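Local coordinates for protein NDP-rhamnosyltransferase (Saccharopolyspora spinosa, PDB 3TSA) that is a rhamnosyltransferase of the GT-B class, built from two domains that each carry a parallel beta sheet, at residues P12-A17 with L119-A124; H141-D146 with G294-A299; I178-P181 with L186-S189; V197-Y202 with T298-T303; V311-Q314 with Q318-Y321. One frame throughout, in Å; residues are numbered along the deposited sequence.

Interaction 1. Residues P12-A17 with L119-A124; sequences PTHLMA and LVDVCA
His14 and Asp121 form a His-carboxylate hydrogen bond in the Rossmann-like N-terminal half of a GT-B fold, where helix 12-16 faces the C-terminal end of strand 117-121. The imidazole can be followed outward from its root. His14 CG stands anti to the carbonyl carbon (chi1 -68°), which turns the ring toward the strand; His14 CB already lies 3.3 Å from Asp121 OD2, and His14 CG 3.4 Å from it. Next, His14 ND1 makes the hydrogen bond, donating to Asp121 OD2 over 2.7 Å with an N-H...O angle of 140°. Beyond it, His14 CE1 is 3.8 Å from Asp121 OD2. Ring and carboxylate are not coplanar, their planes being 33° apart, and ND1 reaches OD2 on its syn side, somewhat out of the carboxylate plane. A second donor, the backbone N of Leu9, also binds OD2, while Trp143 packs against the imidazole. The other carboxylate oxygen shapes its own chain: Cys123 N binds Asp121 OD1 at 2.8 Å from above the carboxylate plane, closing an Asx turn.

Interaction 2. Residues H141-D146 with G294-A299; sequences HRWGVD and GGSGTA
Ser296 meets Trp143 and Gly144 where a helix of the C-terminal domain comes up to a loop of the N-terminal domain, and the run from Gly294 to Ala299 shows how it gets there. Gly294 bends the chain with a positive phi of 101°, a conformation that suits glycine, and Gly295 takes the N-cap position of helix 296-304. Next comes Ser296, the residue that does the touching. Ser296 OG sits between the backbone N and the carbonyl carbon (chi1 67°) and lies 3.1 Å from Trp143 O, within hydrogen-bonding range, although its one proton has another acceptor within reach. Ser296 OG is also 3.5 Å from Trp143 CD1, near the plane of the indole and at its edge, and Ser296 CB is 4.4 Å from Gly144 CA. This glycine-rich entry to a helix, Gly-Gly-Ser-Gly-Thr, follows strand 289-292 of the second sheet, so the contact bridges the two Rossmann-like domains of the GT-B fold. Next to CD1, the indole NE1 is hydrogen-bonded to Asp317 OD2, which helps hold the ring's orientation. Beyond Gly297 and Thr298, Ala299 N donates to Gly295 O at 3.0 Å, closing the first helical turn.

Interaction 3. Residues I178-P181 with L186-S189; sequences ILDP and LQAS
Asp180 and Gln187 reach toward each other from opposite directions where strand 177-180 of the N-terminal Rossmann-like sheet runs out into the loop leading to strand 195-196. The firm side of the contact is the bond from Gln187 NE2 to Asp180 OD2, 3.1 Å long with an N-H...O angle of 154°, meeting OD2 on its syn side though tilted out of the carboxylate plane. The glutamine's bond to the other oxygen is looser: Gln187 NE2 to Asp180 OD1 is 3.2 Å, a weak and more bent bond, and the carboxylate and amide planes are 42° apart. OD2 also takes a salt bridge from Arg142 NH1, its stronger partner, and OD1 accepts from Cys182 N. The glutamine chain bends at chi2 (57°), which brings its amide back over its own backbone. NE2 also binds Gly144 O and OE1 accepts from Asp146 N, partners that fix the amide's rotation. Packing thins out beyond this, for across the two segments the contact is confined to carboxylate and amide; Gln187 is partly exposed, with a magnesium ion about 5 Å from its side chain, beyond direct coordination. The same bend sets Gln187 OE1 2.9 Å from Ala188 N, which donates to it.

Interaction 4. Residues V197-Y202 with T298-T303; sequences VQYVPY and TAFTAT
Tyr199 and Phe300 are brought together by two torsions: Tyr199 CG is anti to the backbone N (chi1 178°), sending the phenol out from the loop, while Phe300 CG lies anti to its carbonyl carbon (chi1 -77°), so that its ring leads away and its CB is left facing the phenol. The contact spans the GT-B domain interface, setting a loop that follows the N-terminal sheet against helix 296-304 of the C-terminal domain. Phe300 CB sits over the centre of the Tyr199 ring, 3.6 Å from the centroid, as a CH-pi contact. The rings form a T-shaped pair, the edge of Phe300 toward the face of Tyr199, with centroids 5.7 Å apart and planes at 81°. Phe300 CD2 comes 4.0 Å from Tyr199 CD1. Thr301 takes the rim of the phenol: its OG1 lies near the ring plane, 3.1 Å from Tyr199 OH; the hydrogen bonds of OG1 are with Gly297 O, one helical turn back, and with Asn203 ND2. On the outer side of the loop, Val200 packs on Gln26 of the second subunit. Pro201 completes the patch, its CB 3.5 Å from Thr301 OG1 and 4.0 Å from Thr301 CG2.

Interaction 5. Residues V311-Q314 with Q318-Y321; sequences VLPQ and QFDY
Pro313 and Phe319 supply the apolar heart of this contact between a post-strand loop and the first turn of a helix. Pro313 CB lies over one face of the phenyl ring, offset toward the rim and 3.7 Å from its centroid, a CH-pi contact, and Pro313 CG comes 3.4 Å from Phe319 CD1. The side chains cross at about a right angle. Further along, Val311 CG2 touches Tyr321 CE2 more loosely at 4.4 Å. The polar part centres on one oxygen: Gln314 N donates to Gln318 OE1 at 2.8 Å, in the carbonyl plane with a C=O...N angle of 153°. Gln318 runs extended beyond CG (chi2 169°), which lets its amide reach back to the loop, and the same oxygen accepts from Tyr315 N, so two backbone N-H groups are satisfied by one side chain. Gln314 O lies at the edge of Phe319, 3.3 Å from Phe319 CE2. Together these contacts fasten the turn in a beta-alpha-beta crossover that leads from strand 309-311 through helix 318-327 to the neighbouring parallel strand 331-333. Helix 227-233 packs on Gln314 and Gln318, and Tyr321 rests against helix 296-304.

The five contacts cluster around the junction of the two GT-B domains; two of them cross it. Interactions 1 and 3 belong to the N-terminal sheet, their centres about 14 Å apart; interactions 2 and 4, about 8 Å apart, share helix 296-304. Along the chain, interaction 1 closes before interaction 2 opens, 3 falls between the segments of 2, 2 and 4 end on the same helix, and 5 comes last. Arg142 joins 2 to 3 by its salt bridge to Asp180, and 1 meets 2 through probable backbone bonds of Val120 and Val122 to His141. Tyr321 of interaction 5 packs on Phe300 of 4. Loops after strands of the N-terminal sheet thus face helix 296-304, with 1, 3 and 5 each within one domain.

Interaction 1. Residues P12-A17 with L119-A124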
loop_
_atom_site.group_PDB
_atom_site.type_symbol
_atom_site.label_atom_id
_atom_site.label_comp_id
_atom_site.label_asym_id
_atom_site.label_seq_id
_atom_site.Cartn_x
_atom_site.Cartn_y
_atom_site.Cartn_z
ATOM N N PRO A 12 -5.523 13.321 -6.863
ATOM C CA PRO A 12 -4.562 12.326 -6.384
ATOM C C PRO A 12 -3.682 12.796 -5.268
ATOM O O PRO A 12 -3.484 11.990 -4.334
ATOM C CB PRO A 12 -3.729 12.012 -7.642
ATOM C CG PRO A 12 -4.724 12.123 -8.722
ATOM C CD PRO A 12 -5.428 13.471 -8.324
ATOM N N THR A 13 -3.141 14.027 -5.310
ATOM C CA THR A 13 -2.233 14.459 -4.218
ATOM C C THR A 13 -2.903 14.467 -2.831
ATOM O O THR A 13 -2.239 14.225 -1.838
ATOM C CB THR A 13 -1.593 15.845 -4.423
ATOM O OG1 THR A 13 -2.605 16.839 -4.463
ATOM C CG2 THR A 13 -0.788 15.921 -5.705
ATOM N N HIS A 14 -4.183 14.769 -2.784
ATOM C CA HIS A 14 -4.894 14.820 -1.486
ATOM C C HIS A 14 -5.091 13.400 -0.932
ATOM O O HIS A 14 -5.109 13.240 0.299
ATOM C CB HIS A 14 -6.248 15.439 -1.638
ATOM C CG HIS A 14 -6.191 16.905 -1.984
ATOM N ND1 HIS A 14 -7.016 17.834 -1.407
ATOM C CD2 HIS A 14 -5.447 17.577 -2.911
ATOM C CE1 HIS A 14 -6.778 19.026 -1.960
ATOM N NE2 HIS A 14 -5.830 18.893 -2.866
ATOM N N LEU A 15 -5.312 12.430 -1.832
ATOM C CA LEU A 15 -5.416 11.018 -1.395
ATOM C C LEU A 15 -4.016 10.487 -0.994
ATOM O O LEU A 15 -3.838 9.846 0.068
ATOM C CB LEU A 15 -6.059 10.113 -2.473
ATOM C CG LEU A 15 -6.025 8.625 -2.095
ATOM C CD1 LEU A 15 -6.658 8.340 -0.736
ATOM C CD2 LEU A 15 -6.842 7.848 -3.184
ATOM N N MET A 16 -3.003 10.819 -1.808
ATOM C CA MET A 16 -1.657 10.379 -1.440
ATOM C C MET A 16 -1.224 10.859 -0.062
ATOM O O MET A 16 -0.505 10.139 0.635
ATOM C CB MET A 16 -0.640 10.806 -2.518
ATOM C CG MET A 16 -0.678 9.817 -3.765
ATOM S SD MET A 16 0.146 10.643 -5.116
ATOM C CE MET A 16 1.773 10.033 -4.737
ATOM N N ALA A 17 -1.638 12.083 0.315
ATOM C CA ALA A 17 -1.319 12.649 1.630
ATOM C C ALA A 17 -1.919 11.762 2.759
ATOM O O ALA A 17 -1.431 11.812 3.835
ATOM C CB ALA A 17 -1.906 14.063 1.769
ATOM N N LEU A 119 -12.855 9.594 7.512
ATOM C CA LEU A 119 -11.614 10.344 7.414
ATOM C C LEU A 119 -11.762 11.153 6.127
ATOM O O LEU A 119 -11.834 10.595 5.028
ATOM C CB LEU A 119 -10.466 9.351 7.290
ATOM C CG LEU A 119 -9.107 10.030 7.125
ATOM C CD1 LEU A 119 -8.763 10.939 8.303
ATOM C CD2 LEU A 119 -8.039 8.978 6.968
ATOM N N VAL A 120 -11.835 12.469 6.267
ATOM C CA VAL A 120 -12.368 13.302 5.209
ATOM C C VAL A 120 -11.366 14.354 4.858
ATOM O O VAL A 120 -10.874 15.050 5.765
ATOM C CB VAL A 120 -13.666 13.952 5.754
ATOM C CG1 VAL A 120 -14.260 14.943 4.730
ATOM C CG2 VAL A 120 -14.712 12.801 6.060
ATOM N N ASP A 121 -11.030 14.506 3.557
ATOM C CA ASP A 121 -10.208 15.649 3.147
ATOM C C ASP A 121 -10.863 16.979 3.583
ATOM O O ASP A 121 -12.072 17.137 3.460
ATOM C CB ASP A 121 -10.101 15.526 1.624
ATOM C CG ASP A 121 -9.434 16.718 0.902
ATOM O OD1 ASP A 121 -9.356 17.880 1.322
ATOM O OD2 ASP A 121 -9.062 16.455 -0.274
ATOM N N VAL A 122 -10.060 17.945 4.070
ATOM C CA VAL A 122 -10.625 19.235 4.533
ATOM C C VAL A 122 -11.536 19.874 3.547
ATOM O O VAL A 122 -12.555 20.457 3.958
ATOM C CB VAL A 122 -9.520 20.263 4.940
ATOM C CG1 VAL A 122 -10.088 21.617 4.955
ATOM C CG2 VAL A 122 -9.112 19.951 6.376
ATOM N N CYS A 123 -11.226 19.782 2.254
ATOM C CA CYS A 123 -12.121 20.342 1.228
ATOM C C CYS A 123 -13.254 19.433 0.736
ATOM O O CYS A 123 -14.153 19.918 0.034
ATOM C CB CYS A 123 -11.326 20.679 0.028
ATOM S SG CYS A 123 -10.198 22.106 0.350
ATOM N N ALA A 124 -13.269 18.154 1.139
ATOM C CA ALA A 124 -14.316 17.271 0.641
ATOM C C ALA A 124 -15.572 17.426 1.498
ATOM O O ALA A 124 -15.851 16.634 2.403
ATOM C CB ALA A 124 -13.811 15.819 0.597
#

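Interaction 2. Residues H141-D146 with G294-A299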
loop_
_atom_site.group_PDB
_atom_site.type_symbol
_atom_site.label_atom_id
_atom_site.label_comp_id
_atom_site.label_asym_id
_atom_site.label_seq_id
_atom_site.Cartn_x
_atom_site.Cartn_y
_atom_site.Cartn_z
ATOM N N HIS A 141 -8.766 15.726 7.446
ATOM C CA HIS A 141 -7.325 15.584 7.138
ATOM C C HIS A 141 -6.813 16.677 6.200
ATOM O O HIS A 141 -7.251 16.763 5.048
ATOM C CB HIS A 141 -7.094 14.201 6.487
ATOM C CG HIS A 141 -5.660 13.789 6.462
ATOM N ND1 HIS A 141 -4.793 14.249 5.496
ATOM C CD2 HIS A 141 -4.927 12.996 7.288
ATOM C CE1 HIS A 141 -3.585 13.752 5.724
ATOM N NE2 HIS A 141 -3.630 13.006 6.809
ATOM N N ARG A 142 -5.855 17.476 6.664
ATOM C CA ARG A 142 -5.192 18.440 5.814
ATOM C C ARG A 142 -4.153 17.736 4.973
ATOM O O ARG A 142 -3.443 16.843 5.456
ATOM C CB ARG A 142 -4.480 19.478 6.683
ATOM C CG ARG A 142 -5.519 20.406 7.281
ATOM C CD ARG A 142 -4.889 21.354 8.312
ATOM N NE ARG A 142 -5.958 22.348 8.681
ATOM C CZ ARG A 142 -6.015 22.888 9.915
ATOM N NH1 ARG A 142 -5.038 22.632 10.842
ATOM N NH2 ARG A 142 -7.056 23.698 10.230
ATOM N N TRP A 143 -4.035 18.174 3.719
ATOM C CA TRP A 143 -2.894 17.665 2.912
ATOM C C TRP A 143 -1.621 18.480 3.148
ATOM O O TRP A 143 -0.494 18.033 2.828
ATOM C CB TRP A 143 -3.287 17.619 1.434
ATOM C CG TRP A 143 -3.485 19.030 0.935
ATOM C CD1 TRP A 143 -2.512 19.863 0.488
ATOM C CD2 TRP A 143 -4.667 19.791 1.027
ATOM N NE1 TRP A 143 -3.028 21.104 0.225
ATOM C CE2 TRP A 143 -4.356 21.098 0.541
ATOM C CE3 TRP A 143 -5.987 19.497 1.401
ATOM C CZ2 TRP A 143 -5.294 22.110 0.459
ATOM C CZ3 TRP A 143 -6.939 20.507 1.321
ATOM C CH2 TRP A 143 -6.578 21.820 0.847
ATOM N N GLY A 144 -1.771 19.675 3.712
ATOM C CA GLY A 144 -0.610 20.543 3.910
ATOM C C GLY A 144 -1.060 21.938 4.380
ATOM O O GLY A 144 -1.811 22.036 5.325
ATOM N N VAL A 145 -0.573 22.986 3.714
ATOM C CA VAL A 145 -1.020 24.364 4.031
ATOM C C VAL A 145 -2.521 24.443 3.714
ATOM O O VAL A 145 -2.983 23.888 2.687
ATOM C CB VAL A 145 -0.215 25.399 3.227
ATOM C CG1 VAL A 145 -0.778 26.800 3.468
ATOM C CG2 VAL A 145 1.250 25.355 3.669
ATOM N N ASP A 146 -3.282 25.000 4.642
ATOM C CA ASP A 146 -4.785 24.948 4.549
ATOM C C ASP A 146 -5.254 26.396 4.497
ATOM O O ASP A 146 -5.316 27.051 5.532
ATOM C CB ASP A 146 -5.335 24.239 5.816
ATOM C CG ASP A 146 -6.883 24.176 5.831
ATOM O OD1 ASP A 146 -7.550 24.744 4.910
ATOM O OD2 ASP A 146 -7.426 23.538 6.734
ATOM N N GLY A 294 5.049 23.683 -5.481
ATOM C CA GLY A 294 4.610 23.885 -4.097
ATOM C C GLY A 294 3.485 22.945 -3.652
ATOM O O GLY A 294 2.964 23.069 -2.571
ATOM N N GLY A 295 3.162 21.973 -4.463
ATOM C CA GLY A 295 2.294 20.841 -4.055
ATOM C C GLY A 295 2.938 20.126 -2.890
ATOM O O GLY A 295 4.187 19.894 -2.847
ATOM N N SER A 296 2.079 19.733 -1.976
ATOM C CA SER A 296 2.578 19.254 -0.718
ATOM C C SER A 296 3.407 17.957 -0.836
ATOM O O SER A 296 4.313 17.740 -0.029
ATOM C CB SER A 296 1.410 19.131 0.277
ATOM O OG SER A 296 0.513 18.119 -0.130
ATOM N N GLY A 297 3.060 17.013 -1.695
ATOM C CA GLY A 297 3.830 15.734 -1.639
ATOM C C GLY A 297 5.314 15.924 -2.024
ATOM O O GLY A 297 6.240 15.528 -1.272
ATOM N N THR A 298 5.536 16.641 -3.133
ATOM C CA THR A 298 6.912 16.975 -3.586
ATOM C C THR A 298 7.570 17.833 -2.511
ATOM O O THR A 298 8.710 17.537 -2.059
ATOM C CB THR A 298 6.879 17.630 -4.928
ATOM O OG1 THR A 298 6.434 16.642 -5.916
ATOM C CG2 THR A 298 8.303 18.204 -5.274
ATOM N N ALA A 299 6.852 18.875 -2.085
ATOM C CA ALA A 299 7.485 19.873 -1.166
ATOM C C ALA A 299 7.719 19.304 0.231
ATOM O O ALA A 299 8.768 19.569 0.836
ATOM C CB ALA A 299 6.632 21.145 -1.109
#

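Interaction 3. Residues I178-P181 with L186-S189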
loop_
_atom_site.group_PDB
_atom_site.type_symbol
_atom_site.label_atom_id
_atom_site.label_comp_id
_atom_site.label_asym_id
_atom_site.label_seq_id
_atom_site.Cartn_x
_atom_site.Cartn_y
_atom_site.Cartn_z
ATOM N N ILE A 178 -9.152 17.644 13.555
ATOM C CA ILE A 178 -8.480 17.918 12.230
ATOM C C ILE A 178 -7.081 17.360 12.353
ATOM O O ILE A 178 -6.410 17.639 13.390
ATOM C CB ILE A 178 -8.339 19.430 11.989
ATOM C CG1 ILE A 178 -9.773 20.030 12.008
ATOM C CG2 ILE A 178 -7.731 19.631 10.634
ATOM C CD1 ILE A 178 -9.825 21.604 11.988
ATOM N N LEU A 179 -6.628 16.549 11.374
ATOM C CA LEU A 179 -5.218 16.093 11.451
ATOM C C LEU A 179 -4.396 16.977 10.506
ATOM O O LEU A 179 -4.858 17.284 9.414
ATOM C CB LEU A 179 -5.064 14.648 11.011
ATOM C CG LEU A 179 -5.915 13.673 11.837
ATOM C CD1 LEU A 179 -5.600 12.291 11.269
ATOM C CD2 LEU A 179 -5.507 13.685 13.271
ATOM N N ASP A 180 -3.187 17.362 10.924
ATOM C CA ASP A 180 -2.414 18.351 10.159
ATOM C C ASP A 180 -0.951 17.899 10.054
ATOM O O ASP A 180 -0.202 17.937 11.071
ATOM C CB ASP A 180 -2.528 19.725 10.950
ATOM C CG ASP A 180 -1.981 20.851 10.169
ATOM O OD1 ASP A 180 -1.365 20.603 9.095
ATOM O OD2 ASP A 180 -2.180 22.028 10.628
ATOM N N PRO A 181 -0.470 17.562 8.812
ATOM C CA PRO A 181 0.913 17.204 8.629
ATOM C C PRO A 181 1.813 18.430 8.265
ATOM O O PRO A 181 3.024 18.296 8.096
ATOM C CB PRO A 181 0.842 16.249 7.433
ATOM C CG PRO A 181 -0.250 16.906 6.490
ATOM C CD PRO A 181 -1.299 17.421 7.584
ATOM N N LEU A 186 4.857 26.817 9.185
ATOM C CA LEU A 186 4.415 27.187 7.793
ATOM C C LEU A 186 2.918 27.214 7.617
ATOM O O LEU A 186 2.442 27.592 6.536
ATOM C CB LEU A 186 4.945 26.159 6.770
ATOM C CG LEU A 186 6.476 25.979 6.825
ATOM C CD1 LEU A 186 6.820 24.848 5.893
ATOM C CD2 LEU A 186 7.222 27.288 6.405
ATOM N N GLN A 187 2.116 26.857 8.628
ATOM C CA GLN A 187 0.692 26.734 8.368
ATOM C C GLN A 187 0.053 28.113 8.307
ATOM O O GLN A 187 0.521 29.037 8.981
ATOM C CB GLN A 187 0.100 25.824 9.486
ATOM C CG GLN A 187 -1.470 25.512 9.347
ATOM C CD GLN A 187 -1.743 24.875 8.019
ATOM O OE1 GLN A 187 -1.944 25.585 7.046
ATOM N NE2 GLN A 187 -1.789 23.567 7.971
ATOM N N ALA A 188 -0.986 28.311 7.462
ATOM C CA ALA A 188 -1.702 29.556 7.360
ATOM C C ALA A 188 -2.179 30.009 8.752
ATOM O O ALA A 188 -2.715 29.193 9.567
ATOM C CB ALA A 188 -2.919 29.385 6.402
ATOM N N SER A 189 -1.963 31.300 9.012
ATOM C CA SER A 189 -2.282 31.804 10.347
ATOM C C SER A 189 -3.729 31.612 10.735
ATOM O O SER A 189 -4.018 31.456 11.918
ATOM C CB SER A 189 -1.864 33.282 10.494
ATOM O OG SER A 189 -2.456 34.099 9.499
#

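Interaction 4. Residues V197-Y202 with T298-T303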
loop_
_atom_site.group_PDB
_atom_site.type_symbol
_atom_site.label_atom_id
_atom_site.label_comp_id
_atom_site.label_asym_id
_atom_site.label_seq_id
_atom_site.Cartn_x
_atom_site.Cartn_y
_atom_site.Cartn_z
ATOM N N VAL A 197 0.273 15.243 12.700
ATOM C CA VAL A 197 0.603 13.882 12.245
ATOM C C VAL A 197 1.835 14.004 11.370
ATOM O O VAL A 197 1.821 14.793 10.415
ATOM C CB VAL A 197 -0.602 13.136 11.562
ATOM C CG1 VAL A 197 -1.162 13.880 10.270
ATOM C CG2 VAL A 197 -0.206 11.728 11.180
ATOM N N GLN A 198 2.883 13.214 11.632
ATOM C CA GLN A 198 4.150 13.328 10.880
ATOM C C GLN A 198 3.966 12.924 9.392
ATOM O O GLN A 198 3.414 11.843 9.061
ATOM C CB GLN A 198 5.231 12.392 11.520
ATOM C CG GLN A 198 6.558 12.668 10.961
ATOM C CD GLN A 198 7.665 11.951 11.641
ATOM O OE1 GLN A 198 7.691 11.773 12.888
ATOM N NE2 GLN A 198 8.652 11.623 10.864
ATOM N N TYR A 199 4.452 13.800 8.502
ATOM C CA TYR A 199 4.427 13.526 7.045
ATOM C C TYR A 199 5.360 12.330 6.813
ATOM O O TYR A 199 6.525 12.386 7.228
ATOM C CB TYR A 199 4.912 14.794 6.273
ATOM C CG TYR A 199 4.920 14.474 4.788
ATOM C CD1 TYR A 199 3.692 14.301 4.083
ATOM C CD2 TYR A 199 6.099 14.225 4.147
ATOM C CE1 TYR A 199 3.679 13.893 2.748
ATOM C CE2 TYR A 199 6.101 13.880 2.785
ATOM C CZ TYR A 199 4.905 13.690 2.111
ATOM O OH TYR A 199 4.977 13.268 0.758
ATOM N N VAL A 200 4.863 11.316 6.080
ATOM C CA VAL A 200 5.710 10.192 5.651
ATOM C C VAL A 200 5.718 10.302 4.152
ATOM O O VAL A 200 4.671 10.285 3.532
ATOM C CB VAL A 200 5.061 8.869 6.032
ATOM C CG1 VAL A 200 5.865 7.707 5.401
ATOM C CG2 VAL A 200 5.124 8.743 7.532
ATOM N N PRO A 201 6.907 10.392 3.563
ATOM C CA PRO A 201 6.878 10.569 2.121
ATOM C C PRO A 201 6.230 9.353 1.474
ATOM O O PRO A 201 6.555 8.190 1.788
ATOM C CB PRO A 201 8.370 10.738 1.747
ATOM C CG PRO A 201 8.953 11.385 2.965
ATOM C CD PRO A 201 8.245 10.632 4.136
ATOM N N TYR A 202 5.220 9.603 0.681
ATOM C CA TYR A 202 4.668 8.598 -0.192
ATOM C C TYR A 202 4.486 9.289 -1.466
ATOM O O TYR A 202 3.664 10.201 -1.578
ATOM C CB TYR A 202 3.287 8.083 0.268
ATOM C CG TYR A 202 2.707 7.135 -0.745
ATOM C CD1 TYR A 202 3.349 5.906 -1.026
ATOM C CD2 TYR A 202 1.571 7.490 -1.490
ATOM C CE1 TYR A 202 2.812 5.051 -2.021
ATOM C CE2 TYR A 202 1.002 6.642 -2.523
ATOM C CZ TYR A 202 1.667 5.375 -2.728
ATOM O OH TYR A 202 1.207 4.526 -3.746
ATOM N N THR A 298 5.536 16.641 -3.133
ATOM C CA THR A 298 6.912 16.975 -3.586
ATOM C C THR A 298 7.570 17.833 -2.511
ATOM O O THR A 298 8.710 17.537 -2.059
ATOM C CB THR A 298 6.879 17.630 -4.928
ATOM O OG1 THR A 298 6.434 16.642 -5.916
ATOM C CG2 THR A 298 8.303 18.204 -5.274
ATOM N N ALA A 299 6.852 18.875 -2.085
ATOM C CA ALA A 299 7.485 19.873 -1.166
ATOM C C ALA A 299 7.719 19.304 0.231
ATOM O O ALA A 299 8.768 19.569 0.836
ATOM C CB ALA A 299 6.632 21.145 -1.109
ATOM N N PHE A 300 6.751 18.558 0.767
ATOM C CA PHE A 300 6.929 18.020 2.092
ATOM C C PHE A 300 7.981 16.902 2.072
ATOM O O PHE A 300 8.685 16.704 3.066
ATOM C CB PHE A 300 5.588 17.524 2.677
ATOM C CG PHE A 300 4.682 18.615 3.163
ATOM C CD1 PHE A 300 4.908 19.984 2.914
ATOM C CD2 PHE A 300 3.561 18.258 3.857
ATOM C CE1 PHE A 300 3.973 20.990 3.423
ATOM C CE2 PHE A 300 2.704 19.219 4.394
ATOM C CZ PHE A 300 2.894 20.586 4.125
ATOM N N THR A 301 8.126 16.191 0.943
ATOM C CA THR A 301 9.160 15.163 0.870
ATOM C C THR A 301 10.507 15.870 0.895
ATOM O O THR A 301 11.411 15.452 1.622
ATOM C CB THR A 301 9.025 14.305 -0.386
ATOM O OG1 THR A 301 7.834 13.526 -0.288
ATOM C CG2 THR A 301 10.199 13.385 -0.589
ATOM N N ALA A 302 10.654 16.937 0.067
ATOM C CA ALA A 302 11.870 17.713 0.081
ATOM C C ALA A 302 12.135 18.240 1.527
ATOM O O ALA A 302 13.268 18.095 2.030
ATOM C CB ALA A 302 11.841 18.854 -0.951
ATOM N N THR A 303 11.112 18.814 2.155
ATOM C CA THR A 303 11.298 19.526 3.451
ATOM C C THR A 303 11.692 18.468 4.514
ATOM O O THR A 303 12.686 18.651 5.249
ATOM C CB THR A 303 10.023 20.255 3.815
ATOM O OG1 THR A 303 9.905 21.297 2.870
ATOM C CG2 THR A 303 10.166 20.923 5.198
#

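Interaction 5. Residues V311-Q314 with Q318-Y321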
loop_
_atom_site.group_PDB
_atom_site.type_symbol
_atom_site.label_atom_id
_atom_site.label_comp_id
_atom_site.label_asym_id
_atom_site.label_seq_id
_atom_site.Cartn_x
_atom_site.Cartn_y
_atom_site.Cartn_z
ATOM N N VAL A 311 10.343 27.565 -5.569
ATOM C CA VAL A 311 8.933 27.229 -5.664
ATOM C C VAL A 311 8.293 28.172 -6.680
ATOM O O VAL A 311 8.522 29.371 -6.625
ATOM C CB VAL A 311 8.206 27.378 -4.322
ATOM C CG1 VAL A 311 6.803 26.724 -4.447
ATOM C CG2 VAL A 311 8.980 26.611 -3.177
ATOM N N LEU A 312 7.621 27.588 -7.651
ATOM C CA LEU A 312 6.866 28.408 -8.643
ATOM C C LEU A 312 5.412 28.157 -8.429
ATOM O O LEU A 312 4.751 27.402 -9.137
ATOM C CB LEU A 312 7.303 27.981 -10.039
ATOM C CG LEU A 312 8.756 28.149 -10.577
ATOM C CD1 LEU A 312 9.757 27.408 -9.840
ATOM C CD2 LEU A 312 8.704 27.524 -11.985
ATOM N N PRO A 313 4.797 28.849 -7.437
ATOM C CA PRO A 313 3.407 28.524 -7.141
ATOM C C PRO A 313 2.434 28.891 -8.289
ATOM O O PRO A 313 2.727 29.837 -9.052
ATOM C CB PRO A 313 3.115 29.447 -5.925
ATOM C CG PRO A 313 4.097 30.662 -6.110
ATOM C CD PRO A 313 5.336 29.940 -6.610
ATOM N N GLN A 314 1.377 28.135 -8.373
ATOM C CA GLN A 314 0.390 28.253 -9.472
ATOM C C GLN A 314 -1.021 28.490 -8.974
ATOM O O GLN A 314 -1.767 29.329 -9.522
ATOM C CB GLN A 314 0.447 26.995 -10.374
ATOM C CG GLN A 314 1.835 26.653 -10.896
ATOM C CD GLN A 314 2.431 27.758 -11.794
ATOM O OE1 GLN A 314 3.628 28.032 -11.708
ATOM N NE2 GLN A 314 1.590 28.391 -12.617
ATOM N N GLN A 318 -0.593 26.958 -2.951
ATOM C CA GLN A 318 0.848 26.984 -3.327
ATOM C C GLN A 318 1.564 28.297 -3.030
ATOM O O GLN A 318 2.757 28.284 -2.681
ATOM C CB GLN A 318 1.097 26.580 -4.807
ATOM C CG GLN A 318 0.640 25.109 -5.020
ATOM C CD GLN A 318 0.589 24.735 -6.441
ATOM O OE1 GLN A 318 0.601 25.613 -7.315
ATOM N NE2 GLN A 318 0.504 23.407 -6.705
ATOM N N PHE A 319 0.865 29.431 -3.167
ATOM C CA PHE A 319 1.429 30.749 -2.808
ATOM C C PHE A 319 1.769 30.892 -1.376
ATOM O O PHE A 319 2.803 31.417 -1.059
ATOM C CB PHE A 319 0.420 31.878 -3.258
ATOM C CG PHE A 319 0.222 31.813 -4.758
ATOM C CD1 PHE A 319 1.185 32.420 -5.582
ATOM C CD2 PHE A 319 -0.847 31.083 -5.307
ATOM C CE1 PHE A 319 1.079 32.288 -7.042
ATOM C CE2 PHE A 319 -0.958 30.951 -6.746
ATOM C CZ PHE A 319 0.028 31.504 -7.572
ATOM N N ASP A 320 0.853 30.455 -0.486
ATOM C CA ASP A 320 1.123 30.429 0.949
ATOM C C ASP A 320 2.314 29.570 1.284
ATOM O O ASP A 320 3.218 30.056 1.977
ATOM C CB ASP A 320 -0.145 29.927 1.669
ATOM C CG ASP A 320 -1.245 30.985 1.614
ATOM O OD1 ASP A 320 -1.114 31.951 2.413
ATOM O OD2 ASP A 320 -2.161 30.863 0.816
ATOM N N TYR A 321 2.356 28.328 0.775
ATOM C CA TYR A 321 3.516 27.494 1.093
ATOM C C TYR A 321 4.785 28.161 0.579
ATOM O O TYR A 321 5.775 28.229 1.279
ATOM C CB TYR A 321 3.419 26.145 0.409
ATOM C CG TYR A 321 4.608 25.329 0.641
ATOM C CD1 TYR A 321 4.779 24.677 1.854
ATOM C CD2 TYR A 321 5.575 25.179 -0.358
ATOM C CE1 TYR A 321 5.962 23.889 2.105
ATOM C CE2 TYR A 321 6.741 24.415 -0.152
ATOM C CZ TYR A 321 6.911 23.786 1.081
ATOM O OH TYR A 321 7.999 22.994 1.342
#